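Local atomic coordinates of porin B (Pseudomonas putida, PDB entry 4GEY), a protein that forms a beta-barrel channel in the outer membrane that probably lets sugars such as glucose diffuse into the periplasm. Residues L46-Y60 and V422-F436. The protein carries 2 engineered substitutions. Residues are numbered along the deposited sequence; the frame is centred on the assembly and turned at random.
Sequences LDYVGEVAGNLHGGY and VDNALVAGLKIQSSF. With C8E ((hydroxyethyloxy)tri(ethyloxy)octane), chain I; DMU (decyl-beta-D-maltopyranoside), chain K; C8E ((hydroxyethyloxy)tri(ethyloxy)octane), chain D.
Y48 packs its CB against the ring of F436, 4.0 Å from CE2. The rest of its side chain runs on along the outer surface. CG lies anti to the backbone N (chi1 171°), which lays the ring along its own strand so that the hydroxyl ends over G50. I432 CG2, on the neighbouring strand, meets the ring edge at CE2, close to the ring plane. One ring face is covered by a detergent molecule, whose C11 lies 3.7 Å above the plane, offset toward the rim. G50 suits this path, since a CB there would run into the tyrosine hydroxyl. Replacing the tyrosine by an alanine is likely to leave I432 CG2 and the detergent without the ring they lie against.

F436 is the C-terminal residue. Its backbone N donates to L46 O at 2.8 Å, and its ring atom CD2 touches L46 CD1. Its terminal carboxylate forms a salt bridge with R34.

The two strands are the first and last of the porin barrel. Their antiparallel pairing closes it, with backbone bonds running from F436 to L426. Outward residues such as I432, L430 and V52 lie on the face that carries detergent. The other face holds a salt bridge, E51 OE2 to K431 NZ at 3.2 Å. These two side chains lie side by side and point the same way. E51 OE1 takes the backbone N of V122, while K431 NZ bonds to F165 O and forms a salt bridge with E121. V122 and E121 both belong to the glucose pocket.

At the far end L426 meets a classic beta bulge. Its O accepts L56 N at 2.8 Å and, weakly, H57 N. The N of L426 donates to H57 O. L426 CB lies 4.1 Å from H57 CB, while L56 CD1 reaches across to A428 CB on the neighbouring strand.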
ATOM      1  N   LEU A  46      17.349  -6.708  -8.328  1.00 35.56           N
ATOM      2  CA  LEU A  46      17.336  -5.252  -8.433  1.00 28.13           C
ATOM      3  C   LEU A  46      16.134  -4.861  -9.269  1.00 42.21           C
ATOM      4  O   LEU A  46      16.153  -4.961 -10.496  1.00 47.30           O
ATOM      5  CB  LEU A  46      18.624  -4.737  -9.079  1.00 30.59           C
ATOM      6  CG  LEU A  46      19.078  -3.333  -8.666  1.00 36.22           C
ATOM      7  CD1 LEU A  46      19.558  -2.519  -9.869  1.00 29.93           C
ATOM      8  CD2 LEU A  46      18.008  -2.576  -7.874  1.00 29.85           C
ATOM      9  N   ASP A  47      15.079  -4.424  -8.592  1.00 38.04           N
ATOM     10  CA  ASP A  47      13.808  -4.158  -9.243  1.00 27.90           C
ATOM     11  C   ASP A  47      13.527  -2.677  -9.351  1.00 34.22           C
ATOM     12  O   ASP A  47      13.802  -1.917  -8.422  1.00 42.73           O
ATOM     13  CB  ASP A  47      12.702  -4.826  -8.461  1.00 26.35           C
ATOM     14  CG  ASP A  47      12.899  -6.304  -8.371  1.00 36.93           C
ATOM     15  OD1 ASP A  47      13.175  -6.896  -9.429  1.00 40.05           O
ATOM     16  OD2 ASP A  47      12.812  -6.870  -7.259  1.00 38.12           O
ATOM     17  N   TYR A  48      12.959  -2.276 -10.485  1.00 32.57           N
ATOM     18  CA  TYR A  48      12.647  -0.876 -10.733  1.00 33.07           C
ATOM     19  C   TYR A  48      11.165  -0.623 -10.939  1.00 34.40           C
ATOM     20  O   TYR A  48      10.480  -1.409 -11.584  1.00 48.64           O
ATOM     21  CB  TYR A  48      13.399  -0.416 -11.971  1.00 37.71           C
ATOM     22  CG  TYR A  48      13.000   0.948 -12.468  1.00 37.31           C
ATOM     23  CD1 TYR A  48      13.546   2.095 -11.914  1.00 41.54           C
ATOM     24  CD2 TYR A  48      12.095   1.086 -13.507  1.00 33.30           C
ATOM     25  CE1 TYR A  48      13.194   3.339 -12.382  1.00 37.56           C
ATOM     26  CE2 TYR A  48      11.735   2.316 -13.971  1.00 26.99           C
ATOM     27  CZ  TYR A  48      12.288   3.433 -13.411  1.00 32.04           C
ATOM     28  OH  TYR A  48      11.921   4.654 -13.886  1.00 40.63           O
ATOM     29  N   VAL A  49      10.674   0.487 -10.405  1.00 30.79           N
ATOM     30  CA  VAL A  49       9.301   0.913 -10.671  1.00 31.52           C
ATOM     31  C   VAL A  49       9.304   2.393 -10.969  1.00 36.07           C
ATOM     32  O   VAL A  49       9.786   3.176 -10.161  1.00 42.86           O
ATOM     33  CB  VAL A  49       8.341   0.671  -9.462  1.00 25.22           C
ATOM     34  CG1 VAL A  49       6.938   1.182  -9.786  1.00 21.76           C
ATOM     35  CG2 VAL A  49       8.306  -0.787  -9.082  1.00 22.28           C
ATOM     36  N   GLY A  50       8.779   2.778 -12.128  1.00 32.62           N
ATOM     37  CA  GLY A  50       8.664   4.184 -12.457  1.00 23.26           C
ATOM     38  C   GLY A  50       7.214   4.533 -12.721  1.00 34.26           C
ATOM     39  O   GLY A  50       6.544   3.818 -13.461  1.00 28.41           O
ATOM     40  N   GLU A  51       6.729   5.613 -12.106  1.00 22.41           N
ATOM     41  CA  GLU A  51       5.373   6.096 -12.351  1.00 27.82           C
ATOM     42  C   GLU A  51       5.296   7.557 -12.821  1.00 34.73           C
ATOM     43  O   GLU A  51       5.790   8.465 -12.146  1.00 41.90           O
ATOM     44  CB  GLU A  51       4.513   5.903 -11.107  1.00 28.98           C
ATOM     45  CG  GLU A  51       3.959   4.500 -10.969  1.00 31.53           C
ATOM     46  CD  GLU A  51       3.742   4.084  -9.526  1.00 33.77           C
ATOM     47  OE1 GLU A  51       3.577   4.971  -8.653  1.00 25.94           O
ATOM     48  OE2 GLU A  51       3.751   2.860  -9.273  1.00 35.06           O
ATOM     49  N   VAL A  52       4.667   7.774 -13.976  1.00 34.69           N
ATOM     50  CA  VAL A  52       4.438   9.114 -14.513  1.00 33.40           C
ATOM     51  C   VAL A  52       2.981   9.501 -14.346  1.00 30.60           C
ATOM     52  O   VAL A  52       2.100   8.669 -14.540  1.00 24.41           O
ATOM     53  CB  VAL A  52       4.727   9.168 -16.022  1.00 32.32           C
ATOM     54  CG1 VAL A  52       4.500  10.571 -16.556  1.00 33.99           C
ATOM     55  CG2 VAL A  52       6.140   8.711 -16.311  1.00 42.65           C
ATOM     56  N   ALA A  53       2.719  10.762 -14.011  1.00 30.84           N
ATOM     57  CA  ALA A  53       1.340  11.256 -13.953  1.00 29.26           C
ATOM     58  C   ALA A  53       1.218  12.701 -14.421  1.00 29.58           C
ATOM     59  O   ALA A  53       2.035  13.562 -14.071  1.00 32.17           O
ATOM     60  CB  ALA A  53       0.777  11.102 -12.564  1.00 30.09           C
ATOM     61  N   GLY A  54       0.194  12.959 -15.223  1.00 25.70           N
ATOM     62  CA  GLY A  54      -0.054  14.295 -15.715  1.00 25.48           C
ATOM     63  C   GLY A  54      -1.536  14.592 -15.693  1.00 29.36           C
ATOM     64  O   GLY A  54      -2.340  13.751 -16.079  1.00 35.73           O
ATOM     65  N   ASN A  55      -1.904  15.780 -15.229  1.00 30.86           N
ATOM     66  CA  ASN A  55      -3.310  16.151 -15.158  1.00 26.08           C
ATOM     67  C   ASN A  55      -3.835  16.553 -16.525  1.00 28.15           C
ATOM     68  O   ASN A  55      -3.177  17.292 -17.256  1.00 31.31           O
ATOM     69  CB  ASN A  55      -3.543  17.257 -14.125  1.00 25.00           C
ATOM     70  CG  ASN A  55      -2.690  18.485 -14.370  1.00 32.34           C
ATOM     71  OD1 ASN A  55      -1.492  18.389 -14.682  1.00 30.79           O
ATOM     72  ND2 ASN A  55      -3.303  19.659 -14.222  1.00 35.15           N
ATOM     73  N   LEU A  56      -5.006  16.031 -16.873  1.00 25.80           N
ATOM     74  CA  LEU A  56      -5.618  16.309 -18.164  1.00 29.03           C
ATOM     75  C   LEU A  56      -6.795  17.264 -18.016  1.00 36.36           C
ATOM     76  O   LEU A  56      -7.094  18.053 -18.931  1.00 37.37           O
ATOM     77  CB  LEU A  56      -6.078  15.017 -18.834  1.00 31.56           C
ATOM     78  CG  LEU A  56      -4.960  14.051 -19.213  1.00 30.53           C
ATOM     79  CD1 LEU A  56      -5.528  12.675 -19.480  1.00 33.51           C
ATOM     80  CD2 LEU A  56      -4.245  14.563 -20.430  1.00 35.04           C
ATOM     81  N   HIS A  57      -7.444  17.202 -16.855  1.00 31.96           N
ATOM     82  CA  HIS A  57      -8.635  17.997 -16.605  1.00 32.61           C
ATOM     83  C   HIS A  57      -9.008  18.020 -15.116  1.00 33.57           C
ATOM     84  O   HIS A  57      -8.948  16.993 -14.440  1.00 39.36           O
ATOM     85  CB  HIS A  57      -9.786  17.432 -17.441  1.00 34.40           C
ATOM     86  CG  HIS A  57     -11.069  18.181 -17.293  1.00 37.50           C
ATOM     87  ND1 HIS A  57     -11.467  19.158 -18.183  1.00 43.77           N
ATOM     88  CD2 HIS A  57     -12.051  18.093 -16.365  1.00 34.99           C
ATOM     89  CE1 HIS A  57     -12.634  19.645 -17.804  1.00 41.95           C
ATOM     90  NE2 HIS A  57     -13.010  19.019 -16.702  1.00 40.52           N
ATOM     91  N   GLY A  58      -9.385  19.192 -14.606  1.00 28.78           N
ATOM     92  CA  GLY A  58      -9.932  19.303 -13.259  1.00 24.41           C
ATOM     93  C   GLY A  58      -8.925  19.299 -12.130  1.00 31.94           C
ATOM     94  O   GLY A  58      -7.770  19.664 -12.323  1.00 33.15           O
ATOM     95  N   GLY A  59      -9.365  18.891 -10.943  1.00 31.14           N
ATOM     96  CA  GLY A  59      -8.538  18.971  -9.748  1.00 26.86           C
ATOM     97  C   GLY A  59      -8.325  20.415  -9.308  1.00 31.28           C
ATOM     98  O   GLY A  59      -8.773  21.351  -9.983  1.00 24.17           O
ATOM     99  N   TYR A  60      -7.637  20.612  -8.184  1.00 28.11           N
ATOM    100  CA  TYR A  60      -7.565  21.943  -7.596  1.00 27.84           C
ATOM    101  C   TYR A  60      -6.946  22.961  -8.535  1.00 30.27           C
ATOM    102  O   TYR A  60      -7.456  24.069  -8.684  1.00 35.25           O
ATOM    103  CB  TYR A  60      -6.814  21.948  -6.260  1.00 27.19           C
ATOM    104  CG  TYR A  60      -6.787  23.328  -5.643  1.00 24.46           C
ATOM    105  CD1 TYR A  60      -7.870  23.807  -4.917  1.00 24.82           C
ATOM    106  CD2 TYR A  60      -5.694  24.164  -5.818  1.00 28.00           C
ATOM    107  CE1 TYR A  60      -7.860  25.085  -4.364  1.00 25.53           C
ATOM    108  CE2 TYR A  60      -5.673  25.444  -5.280  1.00 28.27           C
ATOM    109  CZ  TYR A  60      -6.760  25.900  -4.559  1.00 32.84           C
ATOM    110  OH  TYR A  60      -6.728  27.167  -4.029  1.00 36.86           O
ATOM    111  N   VAL A 422     -13.616  20.759  -4.981  1.00 30.38           N
ATOM    112  CA  VAL A 422     -12.528  20.538  -5.921  1.00 24.28           C
ATOM    113  C   VAL A 422     -13.079  19.738  -7.086  1.00 36.25           C
ATOM    114  O   VAL A 422     -13.685  18.689  -6.884  1.00 24.00           O
ATOM    115  CB  VAL A 422     -11.342  19.760  -5.272  1.00 31.83           C
ATOM    116  CG1 VAL A 422     -10.330  19.365  -6.329  1.00 29.23           C
ATOM    117  CG2 VAL A 422     -10.673  20.575  -4.168  1.00 23.80           C
ATOM    118  N   ASP A 423     -12.885  20.238  -8.304  1.00 36.66           N
ATOM    119  CA  ASP A 423     -13.439  19.585  -9.493  1.00 27.47           C
ATOM    120  C   ASP A 423     -12.849  18.200  -9.701  1.00 28.52           C
ATOM    121  O   ASP A 423     -11.700  17.945  -9.320  1.00 34.33           O
ATOM    122  CB  ASP A 423     -13.196  20.428 -10.727  1.00 25.06           C
ATOM    123  CG  ASP A 423     -13.881  21.765 -10.660  1.00 35.12           C
ATOM    124  OD1 ASP A 423     -14.965  21.853 -10.042  1.00 41.73           O
ATOM    125  OD2 ASP A 423     -13.341  22.733 -11.237  1.00 35.18           O
ATOM    126  N   ASN A 424     -13.645  17.309 -10.280  1.00 27.71           N
ATOM    127  CA  ASN A 424     -13.176  15.969 -10.619  1.00 29.85           C
ATOM    128  C   ASN A 424     -11.892  16.067 -11.420  1.00 32.76           C
ATOM    129  O   ASN A 424     -11.762  16.941 -12.273  1.00 36.25           O
ATOM    130  CB  ASN A 424     -14.224  15.211 -11.445  1.00 28.73           C
ATOM    131  CG  ASN A 424     -15.514  14.982 -10.685  1.00 35.97           C
ATOM    132  OD1 ASN A 424     -15.666  15.420  -9.542  1.00 34.08           O
ATOM    133  ND2 ASN A 424     -16.452  14.294 -11.319  1.00 44.76           N
ATOM    134  N   ALA A 425     -10.945  15.181 -11.142  1.00 30.29           N
ATOM    135  CA  ALA A 425      -9.670  15.193 -11.845  1.00 26.66           C
ATOM    136  C   ALA A 425      -9.552  14.020 -12.817  1.00 28.79           C
ATOM    137  O   ALA A 425      -9.872  12.879 -12.464  1.00 25.18           O
ATOM    138  CB  ALA A 425      -8.523  15.177 -10.852  1.00 22.11           C
ATOM    139  N   LEU A 426      -9.096  14.305 -14.040  1.00 28.23           N
ATOM    140  CA  LEU A 426      -8.742  13.251 -14.989  1.00 29.28           C
ATOM    141  C   LEU A 426      -7.229  13.227 -15.125  1.00 34.56           C
ATOM    142  O   LEU A 426      -6.616  14.228 -15.507  1.00 35.60           O
ATOM    143  CB  LEU A 426      -9.381  13.493 -16.351  1.00 34.84           C
ATOM    144  CG  LEU A 426      -9.246  12.370 -17.380  1.00 29.85           C
ATOM    145  CD1 LEU A 426      -9.995  11.173 -16.899  1.00 29.50           C
ATOM    146  CD2 LEU A 426      -9.781  12.812 -18.720  1.00 25.04           C
ATOM    147  N   VAL A 427      -6.626  12.087 -14.802  1.00 31.75           N
ATOM    148  CA  VAL A 427      -5.180  11.980 -14.802  1.00 29.07           C
ATOM    149  C   VAL A 427      -4.714  10.877 -15.752  1.00 31.46           C
ATOM    150  O   VAL A 427      -5.311   9.800 -15.820  1.00 33.51           O
ATOM    151  CB  VAL A 427      -4.650  11.723 -13.373  1.00 30.64           C
ATOM    152  CG1 VAL A 427      -3.143  11.451 -13.377  1.00 32.57           C
ATOM    153  CG2 VAL A 427      -4.994  12.897 -12.445  1.00 24.29           C
ATOM    154  N   ALA A 428      -3.659  11.169 -16.505  1.00 30.12           N
ATOM    155  CA  ALA A 428      -3.010  10.185 -17.352  1.00 24.77           C
ATOM    156  C   ALA A 428      -1.779   9.652 -16.635  1.00 28.64           C
ATOM    157  O   ALA A 428      -0.954  10.426 -16.140  1.00 22.66           O
ATOM    158  CB  ALA A 428      -2.619  10.806 -18.668  1.00 23.92           C
ATOM    159  N   GLY A 429      -1.662   8.329 -16.571  1.00 27.18           N
ATOM    160  CA  GLY A 429      -0.526   7.713 -15.927  1.00 22.26           C
ATOM    161  C   GLY A 429       0.196   6.739 -16.833  1.00 28.48           C
ATOM    162  O   GLY A 429      -0.370   6.257 -17.806  1.00 27.30           O
ATOM    163  N   LEU A 430       1.460   6.477 -16.521  1.00 22.73           N
ATOM    164  CA  LEU A 430       2.231   5.419 -17.161  1.00 25.88           C
ATOM    165  C   LEU A 430       3.043   4.736 -16.067  1.00 26.41           C
ATOM    166  O   LEU A 430       3.825   5.377 -15.353  1.00 23.27           O
ATOM    167  CB  LEU A 430       3.164   5.981 -18.245  1.00 26.07           C
ATOM    168  CG  LEU A 430       4.051   4.949 -18.968  1.00 29.44           C
ATOM    169  CD1 LEU A 430       3.188   3.854 -19.584  1.00 24.72           C
ATOM    170  CD2 LEU A 430       4.934   5.571 -20.043  1.00 25.52           C
ATOM    171  N   LYS A 431       2.847   3.438 -15.911  1.00 22.63           N
ATOM    172  CA  LYS A 431       3.548   2.716 -14.862  1.00 23.84           C
ATOM    173  C   LYS A 431       4.456   1.677 -15.483  1.00 22.88           C
ATOM    174  O   LYS A 431       4.038   0.919 -16.357  1.00 38.88           O
ATOM    175  CB  LYS A 431       2.559   2.078 -13.873  1.00 21.70           C
ATOM    176  CG  LYS A 431       3.231   1.282 -12.785  1.00 21.48           C
ATOM    177  CD  LYS A 431       2.301   1.021 -11.602  1.00 23.97           C
ATOM    178  CE  LYS A 431       2.968   0.093 -10.600  1.00 20.82           C
ATOM    179  NZ  LYS A 431       2.245   0.008  -9.315  1.00 27.72           N
ATOM    180  N   ILE A 432       5.703   1.668 -15.035  1.00 23.49           N
ATOM    181  CA  ILE A 432       6.723   0.767 -15.549  1.00 23.70           C
ATOM    182  C   ILE A 432       7.268  -0.116 -14.433  1.00 30.90           C
ATOM    183  O   ILE A 432       7.583   0.375 -13.341  1.00 34.49           O
ATOM    184  CB  ILE A 432       7.908   1.553 -16.123  1.00 24.40           C
ATOM    185  CG1 ILE A 432       7.488   2.346 -17.349  1.00 24.83           C
ATOM    186  CG2 ILE A 432       9.055   0.618 -16.474  1.00 28.68           C
ATOM    187  CD1 ILE A 432       8.680   2.844 -18.131  1.00 26.14           C
ATOM    188  N   GLN A 433       7.390  -1.413 -14.707  1.00 27.51           N
ATOM    189  CA  GLN A 433       7.976  -2.343 -13.753  1.00 23.71           C
ATOM    190  C   GLN A 433       9.052  -3.145 -14.431  1.00 26.19           C
ATOM    191  O   GLN A 433       8.822  -3.730 -15.478  1.00 35.12           O
ATOM    192  CB  GLN A 433       6.921  -3.289 -13.201  1.00 23.22           C
ATOM    193  CG  GLN A 433       5.876  -2.615 -12.357  1.00 22.45           C
ATOM    194  CD  GLN A 433       4.683  -3.513 -12.116  1.00 34.04           C
ATOM    195  OE1 GLN A 433       4.272  -4.258 -13.005  1.00 38.11           O
ATOM    196  NE2 GLN A 433       4.125  -3.460 -10.912  1.00 34.91           N
ATOM    197  N   SER A 434      10.234  -3.189 -13.836  1.00 28.07           N
ATOM    198  CA  SER A 434      11.307  -3.971 -14.428  1.00 32.89           C
ATOM    199  C   SER A 434      12.275  -4.585 -13.412  1.00 34.88           C
ATOM    200  O   SER A 434      12.606  -3.968 -12.390  1.00 27.92           O
ATOM    201  CB  SER A 434      12.079  -3.122 -15.424  1.00 37.10           C
ATOM    202  OG  SER A 434      12.975  -3.945 -16.132  1.00 47.95           O
ATOM    203  N   SER A 435      12.730  -5.800 -13.706  1.00 40.06           N
ATOM    204  CA  SER A 435      13.708  -6.469 -12.861  1.00 42.49           C
ATOM    205  C   SER A 435      14.996  -6.703 -13.624  1.00 42.34           C
ATOM    206  O   SER A 435      14.993  -7.231 -14.739  1.00 42.25           O
ATOM    207  CB  SER A 435      13.161  -7.780 -12.299  1.00 44.79           C
ATOM    208  OG  SER A 435      12.440  -8.497 -13.273  1.00 54.38           O
ATOM    209  N   PHE A 436      16.100  -6.290 -13.010  1.00 43.49           N
ATOM    210  CA  PHE A 436      17.399  -6.341 -13.654  1.00 39.49           C
ATOM    211  C   PHE A 436      18.039  -7.692 -13.429  1.00 33.93           C
ATOM    212  O   PHE A 436      17.727  -8.344 -12.439  1.00 30.44           O
ATOM    213  CB  PHE A 436      18.306  -5.233 -13.120  1.00 42.73           C
ATOM    214  CG  PHE A 436      17.857  -3.855 -13.495  1.00 44.13           C
ATOM    215  CD1 PHE A 436      17.864  -3.451 -14.806  1.00 50.87           C
ATOM    216  CD2 PHE A 436      17.432  -2.969 -12.537  1.00 47.28           C
ATOM    217  CE1 PHE A 436      17.447  -2.188 -15.145  1.00 57.38           C
ATOM    218  CE2 PHE A 436      17.021  -1.709 -12.874  1.00 46.33           C
ATOM    219  CZ  PHE A 436      17.028  -1.317 -14.171  1.00 51.83           C
ATOM    220  OXT PHE A 436      18.871  -8.142 -14.224  1.00 36.54           O
TER
HETATM  221  C2  C8E I 508      17.527   8.267  -9.313  1.00 65.83           C
HETATM  222  C3  C8E I 508      16.375   8.898 -10.092  1.00 70.59           C
HETATM  223  C4  C8E I 508      16.864   9.795 -11.232  1.00 73.25           C
HETATM  224  C5  C8E I 508      16.101   9.501 -12.525  1.00 73.64           C
HETATM  225  C6  C8E I 508      16.853   8.511 -13.411  1.00 73.20           C
HETATM  226  C7  C8E I 508      15.958   7.357 -13.868  1.00 69.47           C
HETATM  227  C8  C8E I 508      16.734   6.340 -14.706  1.00 70.43           C
HETATM  228  O9  C8E I 508      16.254   5.017 -14.531  1.00 70.60           O
HETATM  229  C10 C8E I 508      15.482   4.510 -15.610  1.00 70.58           C
HETATM  230  C11 C8E I 508      15.319   2.987 -15.476  1.00 72.10           C
HETATM  231  O12 C8E I 508      14.409   2.443 -16.425  1.00 68.69           O
HETATM  232  C13 C8E I 508      14.497   1.030 -16.560  1.00 56.21           C
HETATM  233  C14 C8E I 508      13.938   0.540 -17.899  1.00 40.68           C
HETATM  234  C1  DMU K 510     -19.354  15.651  -9.359  1.00 54.78           C
HETATM  235  C2  DMU K 510     -20.089  16.556  -8.533  1.00 54.78           C
HETATM  236  C3  DMU K 510     -21.242  17.185  -9.204  1.00 57.97           C
HETATM  237  C4  DMU K 510     -22.140  16.184  -9.962  1.00 56.09           C
HETATM  238  O5  DMU K 510     -21.311  15.014 -10.556  1.00 56.87           O
HETATM  239  C6  DMU K 510     -20.167  14.545  -9.805  1.00 52.72           C
HETATM  240  O7  DMU K 510     -22.097  17.852  -8.254  1.00 69.12           O
HETATM  241  O16 DMU K 510     -19.417  13.646 -10.630  1.00 49.16           O
HETATM  242  C18 DMU K 510     -19.971  12.384 -10.979  1.00 45.80           C
HETATM  243  C19 DMU K 510     -19.410  11.651 -12.229  1.00 64.88           C
HETATM  244  C22 DMU K 510     -19.399  10.080 -12.249  1.00 57.07           C
HETATM  245  C25 DMU K 510     -18.688   9.374 -13.408  1.00 59.26           C
HETATM  246  C28 DMU K 510     -18.007   8.036 -13.138  1.00 60.27           C
HETATM  247  C31 DMU K 510     -17.126   7.391 -14.203  1.00 55.14           C
HETATM  248  C34 DMU K 510     -16.417   6.091 -13.897  1.00 43.21           C
HETATM  249  O49 DMU K 510     -18.178  15.178  -8.597  1.00 52.48           O
HETATM  250  O55 DMU K 510     -19.168  17.544  -7.946  1.00 51.15           O
HETATM  251  C57 DMU K 510     -22.851  16.791 -10.942  1.00 53.16           C
HETATM  252  O61 DMU K 510     -23.996  16.127 -11.363  1.00 51.76           O
HETATM  253  C5  DMU K 510     -23.120  19.797  -7.459  1.00 82.75           C
HETATM  254  C7  DMU K 510     -24.322  19.951  -8.204  1.00 85.84           C
HETATM  255  C8  DMU K 510     -24.179  20.912  -9.311  1.00 88.53           C
HETATM  256  C9  DMU K 510     -23.095  20.494 -10.361  1.00 85.83           C
HETATM  257  O1  DMU K 510     -22.012  19.631  -9.679  1.00 82.97           O
HETATM  258  C10 DMU K 510     -22.041  19.242  -8.274  1.00 77.74           C
HETATM  259  O2  DMU K 510     -25.409  21.072  -9.952  1.00 92.10           O
HETATM  260  O3  DMU K 510     -23.336  18.962  -6.258  1.00 83.61           O
HETATM  261  O4  DMU K 510     -25.347  20.397  -7.286  1.00 84.41           O
HETATM  262  C11 DMU K 510     -22.500  21.532 -10.928  1.00 85.01           C
HETATM  263  O6  DMU K 510     -23.309  22.495 -11.491  1.00 84.23           O
HETATM  264  C1  C8E D 503      -0.698   6.928 -20.950  1.00 50.21           C
HETATM  265  C2  C8E D 503      -2.084   7.551 -20.804  1.00 52.18           C
HETATM  266  C3  C8E D 503      -3.058   6.948 -21.812  1.00 57.97           C
HETATM  267  C4  C8E D 503      -4.227   6.296 -21.079  1.00 62.28           C
HETATM  268  C5  C8E D 503      -4.153   4.765 -21.094  1.00 67.24           C
HETATM  269  C6  C8E D 503      -5.444   4.106 -21.586  1.00 63.75           C
HETATM  270  C7  C8E D 503      -5.712   2.770 -20.896  1.00 59.25           C
HETATM  271  C8  C8E D 503      -7.169   2.355 -21.067  1.00 65.65           C
HETATM  272  O9  C8E D 503      -7.351   1.406 -22.110  1.00 75.09           O
HETATM  273  C10 C8E D 503      -7.908   0.167 -21.690  1.00 73.44           C
HETATM  274  C11 C8E D 503      -8.796  -0.456 -22.778  1.00 74.09           C
HETATM  275  O12 C8E D 503      -8.133  -0.627 -24.024  1.00 80.75           O
HETATM  276  C13 C8E D 503      -8.539  -1.811 -24.707  1.00 79.97           C
HETATM  277  C14 C8E D 503      -7.475  -2.315 -25.695  1.00 77.89           C
HETATM  278  O15 C8E D 503      -8.059  -3.039 -26.770  1.00 79.32           O
HETATM  279  C16 C8E D 503      -7.511  -4.335 -26.953  1.00 78.53           C
HETATM  280  C17 C8E D 503      -6.844  -4.504 -28.322  1.00 79.99           C
HETATM  281  O18 C8E D 503      -6.302  -5.811 -28.458  1.00 77.81           O
HETATM  282  C19 C8E D 503      -6.878  -6.602 -29.484  1.00 70.24           C
HETATM  283  C20 C8E D 503      -5.832  -7.598 -29.980  1.00 65.88           C
HETATM  284  O21 C8E D 503      -5.923  -7.810 -31.372  1.00 66.45           O